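Local structure of DCN1-like protein 3 (Homo sapiens, 4GBA) at residues Phe12-Asp17 with Asp74-Ile79; Asn33-Asp38 with Ala81-Leu86; Leu47-Gln52 with Leu87-Gln92. The protein contributes to cullin neddylation, helping to transfer NEDD8 from an N-terminally acetylated E2 to cullin-RBX complexes through its DCUN1 (PONY) domain. All coordinates share one frame; numbering follows the deposited sequence.

From the N terminus the chain leaves helix 7-13, and contact 1 ties that helix's end to the start of helix 76-89, closing a loop of 56 residues. Helix 25-34 then ends in contact 2, closed after 42 residues against the middle of the same long helix, and helix 42-50 ends in contact 3, closed after 34 residues at its far end. The first segments and their partners run in the same order, so every pair of contacts crosses and none nests. Helix 76-89 is thus the common partner of three successive helix ends, with neighbouring contact centres about 12 Å apart. Strands 22-23 and 59-60, which pair antiparallel, lie within the span of contact 1.

Contact 1 (Phe12-Asp17 with Asp74-Ile79); sequences FRRYKD and DSIDGI
The Y15 ring carries R14 CG over one face, 3.5 Å above the plane and offset toward the rim, while the I76 side chain reaches its hydroxyl end obliquely. I76 CD1 lies 3.3 Å from Y15 OH and 4.1 Å from Y15 CZ, so the methyl meets the phenolic tip more than the body of the ring. The second flat group, the R14 guanidinium, is met obliquely too, with NH2 4.0 Å from I76 CG1. I76 therefore receives two polar ends on one branch; its CG1 stands anti to the carbonyl carbon (chi1 -71°), while the other branch, CG2, lies anti to the backbone N.

The contact joins the C-terminal end of helix 7-13 to the first turn of helix 76-89 in the DCUN1 domain. S75 is the N-cap of the latter: its OG accepts from G78 N at 2.8 Å with an N-H...O angle of 150°. The amide of I76, in the same first turn, gives its hydrogen to a water 3.0 Å away from I76 N, and that water also takes a weak bond from R14 NH1. Cutting I76 back to an alanine would probably open a gap beside the Y15 hydroxyl and remove the CG1 that the R14 guanidinium lies against. Helix 25-34 borders the same spot: Y15 OH is probably hydrogen-bonded to D34 OD2, although the modelled separation is doubtfully short, F31 meets the Y15 ring edge-to-face, and I76 also packs on F31.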
loop_
_atom_site.group_PDB
_atom_site.type_symbol
_atom_site.label_atom_id
_atom_site.label_comp_id
_atom_site.label_asym_id
_atom_site.label_seq_id
_atom_site.Cartn_x
_atom_site.Cartn_y
_atom_site.Cartn_z
ATOM N N PHE A 12 3.341 -22.207 -8.946
ATOM C CA PHE A 12 4.536 -21.399 -8.768
ATOM C C PHE A 12 5.407 -21.415 -10.011
ATOM O O PHE A 12 5.860 -20.374 -10.471
ATOM C CB PHE A 12 5.354 -21.861 -7.556
ATOM C CG PHE A 12 6.569 -21.002 -7.278
ATOM C CD1 PHE A 12 6.424 -19.693 -6.830
ATOM C CD2 PHE A 12 7.852 -21.501 -7.468
ATOM C CE1 PHE A 12 7.536 -18.904 -6.571
ATOM C CE2 PHE A 12 8.962 -20.715 -7.209
ATOM C CZ PHE A 12 8.803 -19.416 -6.760
ATOM N N ARG A 13 5.636 -22.605 -10.547
ATOM C CA ARG A 13 6.547 -22.792 -11.671
ATOM C C ARG A 13 6.150 -21.979 -12.903
ATOM O O ARG A 13 6.999 -21.628 -13.723
ATOM C CB ARG A 13 6.657 -24.280 -12.036
ATOM C CG ARG A 13 7.572 -25.090 -11.114
ATOM C CD ARG A 13 8.992 -25.190 -11.674
ATOM N NE ARG A 13 9.995 -25.406 -10.627
ATOM C CZ ARG A 13 11.294 -25.600 -10.855
ATOM N NH1 ARG A 13 11.762 -25.617 -12.099
ATOM N NH2 ARG A 13 12.128 -25.782 -9.838
ATOM N N ARG A 14 4.867 -21.669 -13.043
ATOM C CA ARG A 14 4.451 -21.006 -14.268
ATOM C C ARG A 14 4.628 -19.491 -14.263
ATOM O O ARG A 14 4.526 -18.870 -15.313
ATOM C CB ARG A 14 3.052 -21.446 -14.731
ATOM C CG ARG A 14 1.869 -20.758 -14.127
ATOM C CD ARG A 14 0.679 -21.726 -14.179
ATOM N NE ARG A 14 -0.585 -21.115 -14.590
ATOM C CZ ARG A 14 -1.795 -21.561 -14.232
ATOM N NH1 ARG A 14 -1.925 -22.620 -13.425
ATOM N NH2 ARG A 14 -2.891 -20.940 -14.677
ATOM N N TYR A 15 4.931 -18.916 -13.096
ATOM C CA TYR A 15 5.157 -17.480 -12.979
ATOM C C TYR A 15 6.595 -17.213 -12.560
ATOM O O TYR A 15 7.106 -16.101 -12.678
ATOM C CB TYR A 15 4.184 -16.863 -11.984
ATOM C CG TYR A 15 2.739 -17.152 -12.311
ATOM C CD1 TYR A 15 2.115 -16.519 -13.375
ATOM C CD2 TYR A 15 1.991 -18.062 -11.557
ATOM C CE1 TYR A 15 0.794 -16.770 -13.691
ATOM C CE2 TYR A 15 0.657 -18.327 -11.872
ATOM C CZ TYR A 15 0.067 -17.672 -12.945
ATOM O OH TYR A 15 -1.249 -17.897 -13.282
ATOM N N LYS A 16 7.246 -18.266 -12.087
ATOM C CA LYS A 16 8.608 -18.185 -11.581
ATOM C C LYS A 16 9.606 -17.692 -12.634
ATOM O O LYS A 16 9.475 -17.986 -13.825
ATOM C CB LYS A 16 9.026 -19.554 -11.042
ATOM C CG LYS A 16 10.475 -19.684 -10.658
ATOM C CD LYS A 16 10.821 -21.140 -10.357
ATOM C CE LYS A 16 12.324 -21.362 -10.364
ATOM N NZ LYS A 16 12.920 -21.114 -11.712
ATOM N N ASP A 17 10.602 -16.945 -12.168
ATOM C CA ASP A 17 11.711 -16.477 -12.993
ATOM C C ASP A 17 12.570 -17.647 -13.461
ATOM O O ASP A 17 12.804 -18.597 -12.715
ATOM C CB ASP A 17 12.574 -15.497 -12.191
ATOM C CG ASP A 17 13.576 -14.763 -13.056
ATOM O OD1 ASP A 17 13.164 -13.817 -13.746
ATOM O OD2 ASP A 17 14.772 -15.125 -13.047
ATOM N N ASP A 74 -4.251 -23.342 -3.833
ATOM C CA ASP A 74 -3.156 -23.862 -4.634
ATOM C C ASP A 74 -3.479 -23.617 -6.119
ATOM O O ASP A 74 -2.919 -24.256 -7.017
ATOM C CB ASP A 74 -2.908 -25.342 -4.340
ATOM C CG ASP A 74 -4.109 -26.222 -4.684
ATOM O OD1 ASP A 74 -5.117 -25.714 -5.236
ATOM O OD2 ASP A 74 -4.031 -27.446 -4.432
ATOM N N SER A 75 -4.389 -22.683 -6.368
ATOM C CA SER A 75 -4.821 -22.416 -7.735
ATOM C C SER A 75 -5.292 -20.980 -7.921
ATOM O O SER A 75 -5.671 -20.308 -6.957
ATOM C CB SER A 75 -5.958 -23.363 -8.125
ATOM O OG SER A 75 -7.188 -22.871 -7.620
ATOM N N ILE A 76 -5.280 -20.534 -9.173
ATOM C CA ILE A 76 -5.772 -19.216 -9.552
ATOM C C ILE A 76 -7.227 -19.021 -9.120
ATOM O O ILE A 76 -7.597 -17.975 -8.559
ATOM C CB ILE A 76 -5.651 -19.002 -11.085
ATOM C CG1 ILE A 76 -4.186 -18.848 -11.486
ATOM C CG2 ILE A 76 -6.445 -17.786 -11.518
ATOM C CD1 ILE A 76 -3.507 -17.619 -10.852
ATOM N N ASP A 77 -8.052 -20.036 -9.378
ATOM C CA ASP A 77 -9.460 -19.983 -8.998
ATOM C C ASP A 77 -9.666 -19.999 -7.490
ATOM O O ASP A 77 -10.592 -19.371 -6.982
ATOM C CB ASP A 77 -10.256 -21.105 -9.669
ATOM C CG ASP A 77 -10.845 -20.678 -11.010
ATOM O OD1 ASP A 77 -10.303 -19.744 -11.647
ATOM O OD2 ASP A 77 -11.859 -21.271 -11.416
ATOM N N GLY A 78 -8.790 -20.702 -6.779
ATOM C CA GLY A 78 -8.855 -20.744 -5.331
ATOM C C GLY A 78 -8.532 -19.397 -4.715
ATOM O O GLY A 78 -9.207 -18.959 -3.789
ATOM N N ILE A 79 -7.491 -18.741 -5.225
ATOM C CA ILE A 79 -7.130 -17.406 -4.762
ATOM C C ILE A 79 -8.272 -16.418 -4.985
ATOM O O ILE A 79 -8.655 -15.698 -4.066
ATOM C CB ILE A 79 -5.830 -16.892 -5.432
ATOM C CG1 ILE A 79 -4.648 -17.770 -5.025
ATOM C CG2 ILE A 79 -5.557 -15.447 -5.024
ATOM C CD1 ILE A 79 -3.500 -17.756 -5.954
HETATM O O HOH W 1 -4.700 -22.400 -11.398
#

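Contact 2 (Asn33-Asp38 with Ala81-Leu86); sequences NDLCVD and ARFPSL
L35 and V37 both reach the ring of F83, and they do so from the turn that ends helix 25-34, a Schellman motif. N33 supplies one of the carbonyls that take the motif's bonds back into the last turn: C36 N is 2.8 Å from N33 O. L35 follows, and its CB points toward the other segment. L35 CD1 arrives at the edge of the F83 ring, near its plane, 4.4 Å from F83 CZ. The same leucine also packs on I79 and C80 of helix 76-89 and on L47 of helix 42-50, which puts it where three helices of the DCUN1 domain converge.

C36 has the positive phi (63°) that goes with the motif, and this reversal leads the chain into V37. V37 CG2 stands 4.2 Å from F83 CE2, in an oblique position. V37 touches V44 of helix 42-50 as well. All three touching residues are buried, and F83 accounts for more than half of the 106 Å² hidden between the segments, which makes the contact one aromatic ring received by two branched aliphatic side chains. At the end of the segment, D38 OD2 accepts from T40 N.

On the F83 side the helix is kinked where neither P84, whose nitrogen has no hydrogen, nor S85 makes an i to i-4 bond. The backbone is held past this point by the carbonyl of R82: L86 N donates to R82 O at 2.9 Å, S85 N does so weakly, and S85 OG donates at 3.2 Å to R82 O, in the carbonyl plane and on a lone pair.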
loop_
_atom_site.group_PDB
_atom_site.type_symbol
_atom_site.label_atom_id
_atom_site.label_comp_id
_atom_site.label_asym_id
_atom_site.label_seq_id
_atom_site.Cartn_x
_atom_site.Cartn_y
_atom_site.Cartn_z
ATOM N N ASN A 33 -2.728 -10.961 -14.338
ATOM C CA ASN A 33 -3.574 -11.165 -15.505
ATOM C C ASN A 33 -4.480 -12.394 -15.338
ATOM O O ASN A 33 -5.685 -12.307 -15.555
ATOM C CB ASN A 33 -2.742 -11.260 -16.787
ATOM C CG ASN A 33 -3.604 -11.468 -18.019
ATOM O OD1 ASN A 33 -4.361 -10.589 -18.411
ATOM N ND2 ASN A 33 -3.488 -12.633 -18.631
ATOM N N ASP A 34 -3.906 -13.522 -14.927
ATOM C CA ASP A 34 -4.702 -14.724 -14.675
ATOM C C ASP A 34 -5.750 -14.529 -13.581
ATOM O O ASP A 34 -6.860 -15.036 -13.683
ATOM C CB ASP A 34 -3.803 -15.906 -14.344
ATOM C CG ASP A 34 -3.002 -16.377 -15.540
ATOM O OD1 ASP A 34 -3.393 -16.050 -16.683
ATOM O OD2 ASP A 34 -1.995 -17.081 -15.345
ATOM N N LEU A 35 -5.397 -13.790 -12.535
ATOM C CA LEU A 35 -6.361 -13.429 -11.496
ATOM C C LEU A 35 -7.426 -12.457 -11.999
ATOM O O LEU A 35 -8.394 -12.187 -11.294
ATOM C CB LEU A 35 -5.643 -12.822 -10.298
ATOM C CG LEU A 35 -4.690 -13.731 -9.528
ATOM C CD1 LEU A 35 -3.875 -12.898 -8.566
ATOM C CD2 LEU A 35 -5.448 -14.827 -8.781
ATOM N N CYS A 36 -7.225 -11.906 -13.201
ATOM C CA CYS A 36 -8.162 -10.947 -13.778
ATOM C C CYS A 36 -8.249 -9.703 -12.933
ATOM O O CYS A 36 -9.331 -9.158 -12.688
ATOM C CB CYS A 36 -9.541 -11.580 -13.913
ATOM S SG CYS A 36 -9.539 -12.824 -15.198
ATOM N N VAL A 37 -7.080 -9.244 -12.513
ATOM C CA VAL A 37 -6.969 -8.163 -11.557
ATOM C C VAL A 37 -5.965 -7.143 -12.103
ATOM O O VAL A 37 -4.921 -7.519 -12.639
ATOM C CB VAL A 37 -6.545 -8.760 -10.164
ATOM C CG1 VAL A 37 -5.291 -8.139 -9.624
ATOM C CG2 VAL A 37 -7.697 -8.681 -9.169
ATOM N N ASP A 38 -6.282 -5.856 -12.012
ATOM C CA ASP A 38 -5.287 -4.848 -12.356
ATOM C C ASP A 38 -4.167 -4.974 -11.321
ATOM O O ASP A 38 -4.445 -5.051 -10.133
ATOM C CB ASP A 38 -5.897 -3.437 -12.367
ATOM C CG ASP A 38 -4.882 -2.355 -12.750
ATOM O OD1 ASP A 38 -5.153 -1.546 -13.677
ATOM O OD2 ASP A 38 -3.809 -2.301 -12.111
ATOM N N ALA A 81 -11.382 -16.913 -5.196
ATOM C CA ALA A 81 -12.481 -17.223 -4.291
ATOM C C ALA A 81 -12.273 -16.636 -2.884
ATOM O O ALA A 81 -13.246 -16.373 -2.170
ATOM C CB ALA A 81 -12.689 -18.724 -4.217
ATOM N N ARG A 82 -11.012 -16.426 -2.495
ATOM C CA ARG A 82 -10.700 -15.879 -1.175
ATOM C C ARG A 82 -10.858 -14.367 -1.107
ATOM O O ARG A 82 -10.996 -13.811 -0.016
ATOM C CB ARG A 82 -9.277 -16.240 -0.741
ATOM C CG ARG A 82 -8.979 -17.730 -0.712
ATOM C CD ARG A 82 -10.010 -18.516 0.082
ATOM N NE ARG A 82 -9.622 -19.923 0.175
ATOM C CZ ARG A 82 -10.436 -20.910 0.538
ATOM N NH1 ARG A 82 -11.707 -20.667 0.851
ATOM N NH2 ARG A 82 -9.973 -22.147 0.572
ATOM N N PHE A 83 -10.828 -13.707 -2.266
ATOM C CA PHE A 83 -10.793 -12.244 -2.315
ATOM C C PHE A 83 -11.837 -11.594 -1.424
ATOM O O PHE A 83 -11.494 -10.789 -0.576
ATOM C CB PHE A 83 -10.909 -11.738 -3.751
ATOM C CG PHE A 83 -9.595 -11.706 -4.487
ATOM C CD1 PHE A 83 -8.413 -11.418 -3.811
ATOM C CD2 PHE A 83 -9.536 -11.952 -5.852
ATOM C CE1 PHE A 83 -7.197 -11.375 -4.486
ATOM C CE2 PHE A 83 -8.320 -11.916 -6.527
ATOM C CZ PHE A 83 -7.147 -11.633 -5.838
ATOM N N PRO A 84 -13.113 -11.965 -1.585
ATOM C CA PRO A 84 -14.159 -11.324 -0.771
ATOM C C PRO A 84 -13.887 -11.407 0.738
ATOM O O PRO A 84 -14.169 -10.454 1.465
ATOM C CB PRO A 84 -15.423 -12.112 -1.140
ATOM C CG PRO A 84 -15.128 -12.676 -2.517
ATOM C CD PRO A 84 -13.657 -12.972 -2.515
ATOM N N SER A 85 -13.338 -12.524 1.204
ATOM C CA SER A 85 -13.059 -12.672 2.627
ATOM C C SER A 85 -11.750 -11.952 3.028
ATOM O O SER A 85 -11.563 -11.567 4.190
ATOM C CB SER A 85 -13.047 -14.155 3.023
ATOM O OG SER A 85 -11.737 -14.702 2.956
ATOM N N LEU A 86 -10.847 -11.778 2.064
ATOM C CA LEU A 86 -9.664 -10.946 2.268
ATOM C C LEU A 86 -10.097 -9.501 2.450
ATOM O O LEU A 86 -9.619 -8.811 3.354
ATOM C CB LEU A 86 -8.703 -11.055 1.087
ATOM C CG LEU A 86 -7.705 -12.206 1.188
ATOM C CD1 LEU A 86 -6.820 -12.279 -0.050
ATOM C CD2 LEU A 86 -6.855 -12.075 2.457
#

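Contact 3 (Leu47-Gln52 with Leu87-Gln92); sequences LAWKFQ and LTEAKQ
E89 OE2 is gripped by two lysines: the salt bridge across the contact places K50 NZ 3.3 Å away from E89 OE2, and K95, from helix 93-107, forms a second one. K50 and E89 approach each other from opposite directions. K50 CE comes even nearer, 3.1 Å from E89 OE2, so the lysine meets the carboxylate with its last carbon as well as its ammonium. Bends at chi2 (53°) and chi4 (50°) bring it there. E89 instead runs extended beyond CG. Shared between two positive groups, its charge is likely to be well stabilised.

K50 also lies over its neighbour, with CD 3.7 Å above one face of the W49 indole, toward the rim. The six-membered ring of W49 packs obliquely against A90, with W49 CZ3 4.3 Å from A90 CB, while W49 NE1 is hydrogen-bonded to D98 OD2.

From E89 to Q92 the chain makes a type I beta turn. T88 O accepts from K91 N on one face of its plane and from Q92 NE2 on the opposite one, the latter at 3.0 Å with a nearly straight 168° N-H...O angle. Q92 is itself the N-cap of helix 93-107. The type I turn thus links helices 76-89 and 93-107 of the DCUN1 domain, beside the acetylated E2 peptide, whose modified side chain packs on A48.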
loop_
_atom_site.group_PDB
_atom_site.type_symbol
_atom_site.label_atom_id
_atom_site.label_comp_id
_atom_site.label_asym_id
_atom_site.label_seq_id
_atom_site.Cartn_x
_atom_site.Cartn_y
_atom_site.Cartn_z
ATOM N N LEU A 47 -3.125 -9.265 -1.274
ATOM C CA LEU A 47 -2.359 -10.470 -1.571
ATOM C C LEU A 47 -0.921 -10.341 -1.092
ATOM O O LEU A 47 -0.431 -11.207 -0.376
ATOM C CB LEU A 47 -2.384 -10.747 -3.076
ATOM C CG LEU A 47 -2.577 -12.169 -3.594
ATOM C CD1 LEU A 47 -3.629 -12.944 -2.770
ATOM C CD2 LEU A 47 -2.945 -12.145 -5.096
ATOM N N ALA A 48 -0.243 -9.263 -1.492
ATOM C CA ALA A 48 1.132 -9.012 -1.074
ATOM C C ALA A 48 1.224 -8.978 0.458
ATOM O O ALA A 48 2.171 -9.492 1.047
ATOM C CB ALA A 48 1.658 -7.690 -1.680
ATOM N N TRP A 49 0.231 -8.354 1.088
ATOM C CA TRP A 49 0.133 -8.325 2.538
ATOM C C TRP A 49 0.076 -9.758 3.114
ATOM O O TRP A 49 0.937 -10.149 3.901
ATOM C CB TRP A 49 -1.086 -7.483 2.950
ATOM C CG TRP A 49 -1.466 -7.556 4.428
ATOM C CD1 TRP A 49 -0.651 -7.336 5.501
ATOM C CD2 TRP A 49 -2.772 -7.831 4.967
ATOM N NE1 TRP A 49 -1.362 -7.454 6.673
ATOM C CE2 TRP A 49 -2.663 -7.762 6.376
ATOM C CE3 TRP A 49 -4.019 -8.132 4.395
ATOM C CZ2 TRP A 49 -3.756 -7.990 7.226
ATOM C CZ3 TRP A 49 -5.107 -8.357 5.238
ATOM C CH2 TRP A 49 -4.965 -8.286 6.641
ATOM N N LYS A 50 -0.925 -10.531 2.688
ATOM C CA LYS A 50 -1.061 -11.949 3.059
ATOM C C LYS A 50 0.201 -12.794 2.803
ATOM O O LYS A 50 0.523 -13.686 3.588
ATOM C CB LYS A 50 -2.251 -12.567 2.322
ATOM C CG LYS A 50 -3.351 -12.995 3.222
ATOM C CD LYS A 50 -3.778 -11.876 4.120
ATOM C CE LYS A 50 -4.762 -12.393 5.159
ATOM N NZ LYS A 50 -4.205 -13.595 5.804
ATOM N N PHE A 51 0.908 -12.523 1.702
ATOM C CA PHE A 51 2.131 -13.269 1.386
ATOM C C PHE A 51 3.337 -12.677 2.102
ATOM O O PHE A 51 4.449 -13.202 2.002
ATOM C CB PHE A 51 2.402 -13.285 -0.123
ATOM C CG PHE A 51 1.388 -14.065 -0.925
ATOM C CD1 PHE A 51 0.263 -14.609 -0.320
ATOM C CD2 PHE A 51 1.568 -14.259 -2.280
ATOM C CE1 PHE A 51 -0.667 -15.322 -1.054
ATOM C CE2 PHE A 51 0.649 -14.975 -3.022
ATOM C CZ PHE A 51 -0.471 -15.510 -2.405
ATOM N N GLN A 52 3.117 -11.563 2.799
ATOM C CA GLN A 52 4.190 -10.872 3.519
ATOM C C GLN A 52 5.392 -10.576 2.618
ATOM O O GLN A 52 6.532 -10.903 2.974
ATOM C CB GLN A 52 4.666 -11.719 4.705
ATOM C CG GLN A 52 3.573 -12.191 5.642
ATOM C CD GLN A 52 4.150 -12.773 6.919
ATOM O OE1 GLN A 52 4.155 -13.990 7.120
ATOM N NE2 GLN A 52 4.664 -11.902 7.780
ATOM N N LEU A 87 -11.017 -9.058 1.596
ATOM C CA LEU A 87 -11.552 -7.706 1.688
ATOM C C LEU A 87 -12.177 -7.485 3.065
ATOM O O LEU A 87 -11.966 -6.452 3.699
ATOM C CB LEU A 87 -12.582 -7.443 0.580
ATOM C CG LEU A 87 -12.052 -7.270 -0.854
ATOM C CD1 LEU A 87 -13.169 -7.419 -1.876
ATOM C CD2 LEU A 87 -11.364 -5.931 -1.018
ATOM N N THR A 88 -12.947 -8.469 3.517
ATOM C CA THR A 88 -13.589 -8.401 4.823
ATOM C C THR A 88 -12.569 -8.364 5.944
ATOM O O THR A 88 -12.679 -7.553 6.861
ATOM C CB THR A 88 -14.563 -9.582 5.024
ATOM O OG1 THR A 88 -15.742 -9.334 4.257
ATOM C CG2 THR A 88 -14.959 -9.726 6.481
ATOM N N GLU A 89 -11.576 -9.240 5.864
ATOM C CA GLU A 89 -10.501 -9.288 6.859
ATOM C C GLU A 89 -9.837 -7.921 7.030
ATOM O O GLU A 89 -9.632 -7.453 8.151
ATOM C CB GLU A 89 -9.455 -10.310 6.425
ATOM C CG GLU A 89 -8.478 -10.747 7.495
ATOM C CD GLU A 89 -7.589 -11.885 7.013
ATOM O OE1 GLU A 89 -7.917 -12.506 5.978
ATOM O OE2 GLU A 89 -6.559 -12.163 7.657
ATOM N N ALA A 90 -9.519 -7.283 5.905
ATOM C CA ALA A 90 -8.796 -6.010 5.899
ATOM C C ALA A 90 -9.610 -4.857 6.480
ATOM O O ALA A 90 -9.080 -3.773 6.698
ATOM C CB ALA A 90 -8.327 -5.670 4.491
ATOM N N LYS A 91 -10.892 -5.098 6.730
ATOM C CA LYS A 91 -11.764 -4.089 7.329
ATOM C C LYS A 91 -11.758 -4.123 8.859
ATOM O O LYS A 91 -12.103 -3.136 9.499
ATOM C CB LYS A 91 -13.199 -4.237 6.815
ATOM C CG LYS A 91 -13.452 -3.553 5.488
ATOM C CD LYS A 91 -14.894 -3.085 5.397
ATOM C CE LYS A 91 -15.831 -4.221 5.002
ATOM N NZ LYS A 91 -15.925 -4.388 3.512
ATOM N N GLN A 92 -11.382 -5.260 9.439
ATOM C CA GLN A 92 -11.309 -5.379 10.889
ATOM C C GLN A 92 -10.192 -4.477 11.402
ATOM O O GLN A 92 -9.133 -4.392 10.788
ATOM C CB GLN A 92 -11.061 -6.830 11.322
ATOM C CG GLN A 92 -11.951 -7.879 10.644
ATOM C CD GLN A 92 -13.455 -7.539 10.661
ATOM O OE1 GLN A 92 -14.097 -7.538 11.724
ATOM N NE2 GLN A 92 -14.021 -7.265 9.474
#